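Glyoxalase/Bleomycin resistance protein (Bacillus cereus ATCC 14579, PDB 1XQA) is of uncertain function but binds magnesium and is possibly a glyoxalase-like, metal-dependent enzyme. Local coordinates at residues A[22-27]-A[84-89]; A[61-66]-A[98-103]; A[76-81]-A[89-94]. All blocks are in the same frame, centred on the assembly; numbering follows the deposited sequence.

Contact 1: residues A[22-27]-A[84-89]; sequences EKYFGL and DGFLVE
The two backbones come closest at Tyr24 and Asp84, whose CA atoms are still 10.5 Å apart, so helix 14-25 meets the turn after helix 71-83 through side chains. The Tyr24 ring spans most of that gap. With CG anti to the carbonyl carbon (chi1 -63°), it carries its hydroxyl to the Asp84 carboxylate. Tyr24 OH donates to Asp84 OD2 at 2.4 Å, a very short bond whose exact length is doubtful. The oxygen lies at the ring edge, in the ring plane, while the carboxylate itself is turned 56° from that plane. Lys23, the residue before Tyr24 on the last turn of the helix, runs out extended and meets the Asp84 side chain head-on, at the same oxygen. Lys23 NZ to Asp84 OD2 is a long salt bridge at 3.7 Å, and the position of NZ is not secure. A Schellman motif closes helix 71-83 here: Gly85, with positive phi, is its C-prime residue, and Phe86 N turns back to Leu81 O. The chain reversal sets Phe86 beside Tyr24, its CE2 at 3.9 Å from Tyr24 CE2. The two rings meet obliquely, with planes at 80°, and the tyrosine hydroxyl lies at the Phe86 edge. Phe20 and Leu81 pack against both rings. The other carboxylate oxygen of Asp84, OD1, faces the second subunit, where it forms salt bridges with Lys76 and Arg80 of that neighbouring chain.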
loop_
_atom_site.group_PDB
_atom_site.type_symbol
_atom_site.label_atom_id
_atom_site.label_comp_id
_atom_site.label_asym_id
_atom_site.label_seq_id
_atom_site.Cartn_x
_atom_site.Cartn_y
_atom_site.Cartn_z
ATOM N N GLU A 22 0.818 2.240 4.376
ATOM C CA GLU A 22 0.450 1.069 3.567
ATOM C C GLU A 22 1.193 1.019 2.252
ATOM O O GLU A 22 1.795 0.003 1.918
ATOM C CB GLU A 22 -1.055 1.029 3.314
ATOM C CG GLU A 22 -1.816 0.711 4.583
ATOM C CD GLU A 22 -3.303 0.964 4.477
ATOM O OE1 GLU A 22 -3.753 1.607 3.507
ATOM O OE2 GLU A 22 -4.018 0.542 5.400
ATOM N N LYS A 23 1.172 2.122 1.516
ATOM C CA LYS A 23 1.767 2.158 0.187
ATOM C C LYS A 23 3.282 1.972 0.196
ATOM O O LYS A 23 3.814 1.132 -0.545
ATOM C CB LYS A 23 1.416 3.471 -0.509
ATOM C CG LYS A 23 1.844 3.487 -1.982
ATOM C CD LYS A 23 1.321 4.692 -2.690
ATOM C CE LYS A 23 1.801 4.679 -4.125
ATOM N NZ LYS A 23 1.092 5.707 -4.957
ATOM N N TYR A 24 3.973 2.738 1.037
ATOM C CA TYR A 24 5.445 2.784 0.982
ATOM C C TYR A 24 6.161 1.847 1.963
ATOM O O TYR A 24 7.311 1.444 1.729
ATOM C CB TYR A 24 5.940 4.234 1.120
ATOM C CG TYR A 24 5.458 5.079 -0.031
ATOM C CD1 TYR A 24 6.065 4.982 -1.291
ATOM C CD2 TYR A 24 4.361 5.925 0.110
ATOM C CE1 TYR A 24 5.594 5.720 -2.367
ATOM C CE2 TYR A 24 3.888 6.683 -0.971
ATOM C CZ TYR A 24 4.517 6.570 -2.201
ATOM O OH TYR A 24 4.040 7.311 -3.256
ATOM N N PHE A 25 5.491 1.481 3.053
ATOM C CA PHE A 25 6.182 0.707 4.082
ATOM C C PHE A 25 5.527 -0.628 4.386
ATOM O O PHE A 25 5.973 -1.369 5.256
ATOM C CB PHE A 25 6.438 1.567 5.318
ATOM C CG PHE A 25 7.319 2.731 5.027
ATOM C CD1 PHE A 25 8.694 2.547 4.899
ATOM C CD2 PHE A 25 6.776 3.987 4.770
ATOM C CE1 PHE A 25 9.522 3.610 4.568
ATOM C CE2 PHE A 25 7.601 5.059 4.435
ATOM C CZ PHE A 25 8.975 4.865 4.342
ATOM N N GLY A 26 4.488 -0.948 3.633
ATOM C CA GLY A 26 3.874 -2.271 3.717
ATOM C C GLY A 26 3.175 -2.600 5.025
ATOM O O GLY A 26 2.936 -3.771 5.313
ATOM N N LEU A 27 2.826 -1.584 5.813
ATOM C CA LEU A 27 2.108 -1.819 7.071
ATOM C C LEU A 27 0.674 -2.234 6.770
ATOM O O LEU A 27 0.134 -1.892 5.717
ATOM C CB LEU A 27 2.127 -0.560 7.963
ATOM C CG LEU A 27 3.476 0.005 8.435
ATOM C CD1 LEU A 27 3.244 1.007 9.557
ATOM C CD2 LEU A 27 4.413 -1.122 8.893
ATOM N N ASP A 84 6.664 10.055 -6.932
ATOM C CA ASP A 84 5.293 10.215 -6.489
ATOM C C ASP A 84 5.046 11.581 -5.841
ATOM O O ASP A 84 3.964 11.836 -5.309
ATOM C CB ASP A 84 4.902 9.080 -5.540
ATOM C CG ASP A 84 4.830 7.730 -6.232
ATOM O OD1 ASP A 84 4.968 7.658 -7.487
ATOM O OD2 ASP A 84 4.633 6.726 -5.514
ATOM N N GLY A 85 6.046 12.459 -5.888
ATOM C CA GLY A 85 5.842 13.859 -5.510
ATOM C C GLY A 85 6.224 14.237 -4.099
ATOM O O GLY A 85 5.911 15.344 -3.648
ATOM N N PHE A 86 6.890 13.324 -3.391
ATOM C CA PHE A 86 7.428 13.637 -2.075
ATOM C C PHE A 86 8.841 14.198 -2.214
ATOM O O PHE A 86 9.627 13.771 -3.058
ATOM C CB PHE A 86 7.387 12.426 -1.144
ATOM C CG PHE A 86 5.994 11.923 -0.876
ATOM C CD1 PHE A 86 5.243 12.439 0.173
ATOM C CD2 PHE A 86 5.421 10.975 -1.700
ATOM C CE1 PHE A 86 3.926 11.992 0.410
ATOM C CE2 PHE A 86 4.119 10.512 -1.481
ATOM C CZ PHE A 86 3.369 11.025 -0.421
ATOM N N LEU A 87 9.149 15.164 -1.368
ATOM C CA LEU A 87 10.429 15.846 -1.438
ATOM C C LEU A 87 11.477 15.079 -0.632
ATOM O O LEU A 87 11.478 15.050 0.600
ATOM C CB LEU A 87 10.274 17.309 -1.012
ATOM C CG LEU A 87 9.089 18.073 -1.630
ATOM C CD1 LEU A 87 9.092 19.530 -1.159
ATOM C CD2 LEU A 87 9.037 18.017 -3.171
ATOM N N VAL A 88 12.337 14.381 -1.346
ATOM C CA VAL A 88 13.368 13.604 -0.693
ATOM C C VAL A 88 14.668 13.930 -1.384
ATOM O O VAL A 88 14.679 14.237 -2.584
ATOM C CB VAL A 88 13.085 12.074 -0.760
ATOM C CG1 VAL A 88 11.909 11.695 0.145
ATOM C CG2 VAL A 88 12.819 11.623 -2.189
ATOM N N GLU A 89 15.754 13.904 -0.620
ATOM C CA GLU A 89 17.077 13.988 -1.205
ATOM C C GLU A 89 17.609 12.560 -1.336
ATOM O O GLU A 89 17.039 11.635 -0.738
ATOM C CB GLU A 89 17.998 14.915 -0.388
ATOM C CG GLU A 89 18.322 14.483 1.035
ATOM C CD GLU A 89 19.365 15.387 1.720
ATOM O OE1 GLU A 89 20.527 14.942 1.885
ATOM O OE2 GLU A 89 19.023 16.538 2.087
#

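Contact 2: residues A[61-66]-A[98-103]; sequences TFHVGF and TFYVEA. With MG (magnesium ion), chain C.
His63 and Tyr100 reach toward each other across strand 107-112, which lies between strands 64-67 and 97-103 in the sheet. From CB, which is directed at the Tyr100 side, the histidine chain places CG between the backbone N and the carbonyl carbon (chi1 52°), and this turns one ring face to the tyrosine. CG lies 4.1 Å from Tyr100 CE1. The remaining ring atoms, ND1, CD2, CE1 and NE2, are about equally far from that same carbon, because CE1 of Tyr100 sits over the centre of the imidazole. The shortest of these contacts is His63 CE1 to Tyr100 CE1, 3.8 Å. The pair is T-shaped: the edge of Tyr100 addresses the face of His63, with planes at 69° and centroids 5.1 Å apart. At the tip, His63 NE2, still under Tyr100 CE1, binds the magnesium ion at 2.2 Å. Water 1 is a second ligand, its oxygen 2.1 Å from magnesium, and water 2 is a longer one. Water 1 also hydrogen-bonds Tyr100 OH at 2.5 Å, lying in the plane of the phenol ring. Tyr100 therefore acts twice, covering a face of the first-shell histidine and holding a metal-bound water from the second shell. Glu110, on the intervening strand, completes the protein's share of the site. A histidine at or just before the first strand and a glutamate on the last strand are the ligands that one beta-alpha-beta-beta-beta module typically contributes to the metal site of the vicinal oxygen chelate fold.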
loop_
_atom_site.group_PDB
_atom_site.type_symbol
_atom_site.label_atom_id
_atom_site.label_comp_id
_atom_site.label_asym_id
_atom_site.label_seq_id
_atom_site.Cartn_x
_atom_site.Cartn_y
_atom_site.Cartn_z
ATOM N N THR A 61 14.073 16.865 15.604
ATOM C CA THR A 61 14.852 15.644 15.362
ATOM C C THR A 61 14.102 14.333 15.643
ATOM O O THR A 61 14.691 13.263 15.513
ATOM C CB THR A 61 16.179 15.660 16.129
ATOM O OG1 THR A 61 15.920 15.854 17.531
ATOM C CG2 THR A 61 17.054 16.779 15.622
ATOM N N PHE A 62 12.821 14.407 16.022
ATOM C CA PHE A 62 12.041 13.178 16.217
ATOM C C PHE A 62 11.855 12.453 14.885
ATOM O O PHE A 62 11.556 13.081 13.869
ATOM C CB PHE A 62 10.671 13.447 16.866
ATOM C CG PHE A 62 9.764 12.231 16.886
ATOM C CD1 PHE A 62 9.910 11.256 17.867
ATOM C CD2 PHE A 62 8.781 12.054 15.901
ATOM C CE1 PHE A 62 9.094 10.123 17.883
ATOM C CE2 PHE A 62 7.949 10.915 15.898
ATOM C CZ PHE A 62 8.104 9.952 16.889
ATOM N N HIS A 63 12.047 11.136 14.877
ATOM C CA HIS A 63 11.687 10.341 13.698
ATOM C C HIS A 63 11.442 8.873 14.025
ATOM O O HIS A 63 11.860 8.375 15.080
ATOM C CB HIS A 63 12.696 10.498 12.533
ATOM C CG HIS A 63 14.131 10.276 12.912
ATOM N ND1 HIS A 63 14.970 11.310 13.260
ATOM C CD2 HIS A 63 14.883 9.151 12.954
ATOM C CE1 HIS A 63 16.176 10.832 13.516
ATOM N NE2 HIS A 63 16.149 9.523 13.337
ATOM N N VAL A 64 10.746 8.211 13.110
ATOM C CA VAL A 64 10.488 6.779 13.166
ATOM C C VAL A 64 11.258 6.092 12.049
ATOM O O VAL A 64 11.149 6.495 10.884
ATOM C CB VAL A 64 8.974 6.491 12.990
ATOM C CG1 VAL A 64 8.700 5.004 13.149
ATOM C CG2 VAL A 64 8.175 7.273 14.022
ATOM N N GLY A 65 12.012 5.046 12.386
ATOM C CA GLY A 65 12.911 4.428 11.415
ATOM C C GLY A 65 12.490 3.052 10.915
ATOM O O GLY A 65 12.095 2.185 11.705
ATOM N N PHE A 66 12.602 2.873 9.598
ATOM C CA PHE A 66 12.253 1.631 8.898
ATOM C C PHE A 66 13.483 1.071 8.197
ATOM O O PHE A 66 13.744 1.419 7.038
ATOM C CB PHE A 66 11.187 1.902 7.828
ATOM C CG PHE A 66 9.848 2.237 8.383
ATOM C CD1 PHE A 66 8.850 1.279 8.424
ATOM C CD2 PHE A 66 9.582 3.512 8.851
ATOM C CE1 PHE A 66 7.598 1.583 8.915
ATOM C CE2 PHE A 66 8.339 3.831 9.364
ATOM C CZ PHE A 66 7.337 2.849 9.389
ATOM N N THR A 98 21.147 6.362 4.595
ATOM C CA THR A 98 19.924 6.924 5.203
ATOM C C THR A 98 19.323 8.097 4.426
ATOM O O THR A 98 20.043 8.948 3.905
ATOM C CB THR A 98 20.235 7.490 6.618
ATOM O OG1 THR A 98 21.057 6.568 7.344
ATOM C CG2 THR A 98 18.961 7.757 7.408
ATOM N N PHE A 99 17.995 8.166 4.385
ATOM C CA PHE A 99 17.342 9.419 4.044
ATOM C C PHE A 99 16.119 9.605 4.920
ATOM O O PHE A 99 15.681 8.671 5.605
ATOM C CB PHE A 99 16.970 9.492 2.565
ATOM C CG PHE A 99 15.815 8.599 2.167
ATOM C CD1 PHE A 99 14.510 9.082 2.179
ATOM C CD2 PHE A 99 16.047 7.293 1.749
ATOM C CE1 PHE A 99 13.449 8.279 1.800
ATOM C CE2 PHE A 99 14.986 6.473 1.360
ATOM C CZ PHE A 99 13.695 6.965 1.385
ATOM N N TYR A 100 15.584 10.815 4.892
ATOM C CA TYR A 100 14.404 11.135 5.663
ATOM C C TYR A 100 13.293 11.628 4.734
ATOM O O TYR A 100 13.564 12.167 3.654
ATOM C CB TYR A 100 14.712 12.185 6.725
ATOM C CG TYR A 100 15.820 11.768 7.657
ATOM C CD1 TYR A 100 15.540 11.099 8.836
ATOM C CD2 TYR A 100 17.159 11.988 7.318
ATOM C CE1 TYR A 100 16.558 10.692 9.688
ATOM C CE2 TYR A 100 18.191 11.577 8.153
ATOM C CZ TYR A 100 17.881 10.929 9.335
ATOM O OH TYR A 100 18.897 10.528 10.179
ATOM N N VAL A 101 12.055 11.478 5.188
ATOM C CA VAL A 101 10.909 11.999 4.468
ATOM C C VAL A 101 9.873 12.514 5.463
ATOM O O VAL A 101 9.610 11.873 6.479
ATOM C CB VAL A 101 10.299 10.942 3.503
ATOM C CG1 VAL A 101 9.831 9.689 4.253
ATOM C CG2 VAL A 101 9.157 11.554 2.626
ATOM N N GLU A 102 9.305 13.679 5.171
ATOM C CA GLU A 102 8.229 14.238 5.981
ATOM C C GLU A 102 6.955 13.568 5.545
ATOM O O GLU A 102 6.528 13.747 4.394
ATOM C CB GLU A 102 8.102 15.731 5.742
ATOM C CG GLU A 102 9.400 16.455 5.769
ATOM C CD GLU A 102 9.682 17.020 7.107
ATOM O OE1 GLU A 102 9.756 18.271 7.195
ATOM O OE2 GLU A 102 9.808 16.218 8.061
ATOM N N ALA A 103 6.347 12.813 6.460
ATOM C CA ALA A 103 5.222 11.934 6.130
ATOM C C ALA A 103 3.882 12.631 6.304
ATOM O O ALA A 103 3.750 13.528 7.160
ATOM C CB ALA A 103 5.263 10.689 6.995
HETATM MG MG MG C . 17.601 7.858 13.511
HETATM O O HOH W 1 18.729 9.009 12.146
HETATM O O HOH W 2 18.718 8.823 15.478
#

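Contact 3: residues A[76-81]-A[89-94]; sequences KINQRL and EPPKHA
The Asn78 amide has Pro91 on one face and the carbonyl of Glu89 at its edge. Pro91 CD stands almost directly above the middle of the group, 3.8 Å from Asn78 CG, with Pro91 CG a little farther along on the same face. Val88 lies toward the other face. Near the amide plane, Asn78 ND2 donates to Glu89 O at 2.8 Å with an N-H...O angle of 155°; seen from the acceptor, the donor is tilted out of the carbonyl plane. Having CG anti to the backbone N (chi1 -170°) sends the amide outward from the helix toward this loop. In the beta-alpha-beta-beta-beta module, helix 71-83 connects the two edge strands of the sheet, 64-67 and 92-93, and this contact ties the helix to the segment leading into the second of them. Phe99 of the adjoining strand packs against Asn78, so the buried amide sits between helix, loop and sheet. Past the two prolines, Lys92 NZ bridges back to Glu89 OE1 at 3.2 Å, approaching from above the carboxylate plane. Elsewhere on the helix, Arg80 NH2 forms a salt bridge to Glu83 of the second subunit.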
loop_
_atom_site.group_PDB
_atom_site.type_symbol
_atom_site.label_atom_id
_atom_site.label_comp_id
_atom_site.label_asym_id
_atom_site.label_seq_id
_atom_site.Cartn_x
_atom_site.Cartn_y
_atom_site.Cartn_z
ATOM N N LYS A 76 15.304 2.310 -3.826
ATOM C CA LYS A 76 14.015 2.075 -4.460
ATOM C C LYS A 76 12.911 2.909 -3.793
ATOM O O LYS A 76 12.161 3.585 -4.494
ATOM C CB LYS A 76 13.677 0.582 -4.458
ATOM C CG LYS A 76 12.761 0.159 -5.591
ATOM C CD LYS A 76 12.972 -1.319 -5.965
ATOM C CE LYS A 76 11.948 -2.202 -5.259
ATOM N NZ LYS A 76 12.016 -3.654 -5.643
ATOM N N ILE A 77 12.827 2.871 -2.459
ATOM C CA ILE A 77 11.812 3.659 -1.736
ATOM C C ILE A 77 12.005 5.164 -1.978
ATOM O O ILE A 77 11.038 5.914 -2.192
ATOM C CB ILE A 77 11.795 3.357 -0.208
ATOM C CG1 ILE A 77 11.473 1.879 0.061
ATOM C CG2 ILE A 77 10.736 4.231 0.507
ATOM C CD1 ILE A 77 11.686 1.465 1.534
ATOM N N ASN A 78 13.257 5.608 -1.902
ATOM C CA ASN A 78 13.627 6.986 -2.245
ATOM C C ASN A 78 13.145 7.393 -3.643
ATOM O O ASN A 78 12.493 8.418 -3.812
ATOM C CB ASN A 78 15.162 7.104 -2.187
ATOM C CG ASN A 78 15.635 8.535 -2.278
ATOM O OD1 ASN A 78 16.005 9.007 -3.356
ATOM N ND2 ASN A 78 15.613 9.243 -1.150
ATOM N N GLN A 79 13.487 6.577 -4.643
ATOM C CA GLN A 79 13.111 6.832 -6.041
ATOM C C GLN A 79 11.591 6.902 -6.192
ATOM O O GLN A 79 11.063 7.820 -6.832
ATOM C CB GLN A 79 13.702 5.751 -6.965
ATOM C CG GLN A 79 13.236 5.825 -8.433
ATOM C CD GLN A 79 13.357 4.489 -9.214
ATOM O OE1 GLN A 79 13.817 3.460 -8.682
ATOM N NE2 GLN A 79 12.931 4.510 -10.488
ATOM N N ARG A 80 10.879 5.965 -5.568
ATOM C CA ARG A 80 9.429 5.933 -5.706
ATOM C C ARG A 80 8.764 7.114 -5.021
ATOM O O ARG A 80 7.824 7.692 -5.564
ATOM C CB ARG A 80 8.857 4.605 -5.217
ATOM C CG ARG A 80 9.262 3.454 -6.123
ATOM C CD ARG A 80 8.794 2.099 -5.642
ATOM N NE ARG A 80 9.315 1.069 -6.557
ATOM C CZ ARG A 80 8.957 -0.209 -6.534
ATOM N NH1 ARG A 80 8.068 -0.653 -5.643
ATOM N NH2 ARG A 80 9.484 -1.046 -7.409
ATOM N N LEU A 81 9.266 7.483 -3.850
ATOM C CA LEU A 81 8.746 8.670 -3.140
ATOM C C LEU A 81 8.939 9.931 -3.990
ATOM O O LEU A 81 8.005 10.705 -4.168
ATOM C CB LEU A 81 9.408 8.828 -1.770
ATOM C CG LEU A 81 8.939 7.857 -0.683
ATOM C CD1 LEU A 81 9.858 7.945 0.541
ATOM C CD2 LEU A 81 7.481 8.125 -0.294
ATOM N N GLU A 89 15.754 13.904 -0.620
ATOM C CA GLU A 89 17.077 13.988 -1.205
ATOM C C GLU A 89 17.609 12.560 -1.336
ATOM O O GLU A 89 17.039 11.635 -0.738
ATOM C CB GLU A 89 17.998 14.915 -0.388
ATOM C CG GLU A 89 18.322 14.483 1.035
ATOM C CD GLU A 89 19.365 15.387 1.720
ATOM O OE1 GLU A 89 20.527 14.942 1.885
ATOM O OE2 GLU A 89 19.023 16.538 2.087
ATOM N N PRO A 90 18.668 12.357 -2.145
ATOM C CA PRO A 90 19.230 11.014 -2.224
ATOM C C PRO A 90 19.703 10.521 -0.857
ATOM O O PRO A 90 20.010 11.339 0.014
ATOM C CB PRO A 90 20.427 11.190 -3.159
ATOM C CG PRO A 90 20.094 12.386 -3.968
ATOM C CD PRO A 90 19.386 13.299 -3.019
ATOM N N PRO A 91 19.761 9.186 -0.662
ATOM C CA PRO A 91 20.281 8.680 0.611
ATOM C C PRO A 91 21.763 9.014 0.781
ATOM O O PRO A 91 22.498 9.122 -0.203
ATOM C CB PRO A 91 20.092 7.161 0.494
ATOM C CG PRO A 91 19.089 6.969 -0.619
ATOM C CD PRO A 91 19.370 8.093 -1.568
ATOM N N LYS A 92 22.191 9.178 2.028
ATOM C CA LYS A 92 23.598 9.487 2.310
ATOM C C LYS A 92 24.231 8.426 3.212
ATOM O O LYS A 92 23.559 7.836 4.051
ATOM C CB LYS A 92 23.721 10.887 2.935
ATOM C CG LYS A 92 23.054 12.012 2.116
ATOM C CD LYS A 92 23.991 12.577 1.038
ATOM C CE LYS A 92 23.296 12.740 -0.323
ATOM N NZ LYS A 92 22.374 13.906 -0.448
ATOM N N HIS A 93 25.527 8.187 3.024
ATOM C CA HIS A 93 26.296 7.273 3.882
ATOM C C HIS A 93 26.790 7.977 5.140
ATOM O O HIS A 93 27.835 8.626 5.125
ATOM C CB HIS A 93 27.500 6.711 3.124
ATOM C CG HIS A 93 27.143 5.738 2.046
ATOM N ND1 HIS A 93 26.974 6.115 0.732
ATOM C CD2 HIS A 93 26.928 4.400 2.086
ATOM C CE1 HIS A 93 26.675 5.050 0.007
ATOM N NE2 HIS A 93 26.641 3.997 0.805
ATOM N N ALA A 94 26.057 7.836 6.238
ATOM C CA ALA A 94 26.420 8.514 7.485
ATOM C C ALA A 94 26.832 7.546 8.593
ATOM O O ALA A 94 27.234 6.409 8.330
ATOM C CB ALA A 94 25.267 9.405 7.956
#

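Contacts 2 and 3 both reach the sheet that holds strands 64-67, 107-112, 97-103 and 92-93, whereas contact 1 joins helix 14-25 to the turn after helix 71-83. Contacts 1 and 2 are surface contacts, whereas contact 3 is partly buried. Contacts 1 and 3 share Glu89 and use successive parts of one run, the turn after helix 71-83 and the helix itself; Tyr24 of one packs on Leu81 of the other, and both touch the second subunit, mainly through charged groups. Contact 2 touches no other protein chain and differs in chemistry: an aromatic pair and a metal ion replace the tyrosine-carboxylate bond of contact 1 and the amide-to-backbone bond of contact 3. Phe99, beside Tyr100, packs on Asn78 and Leu81.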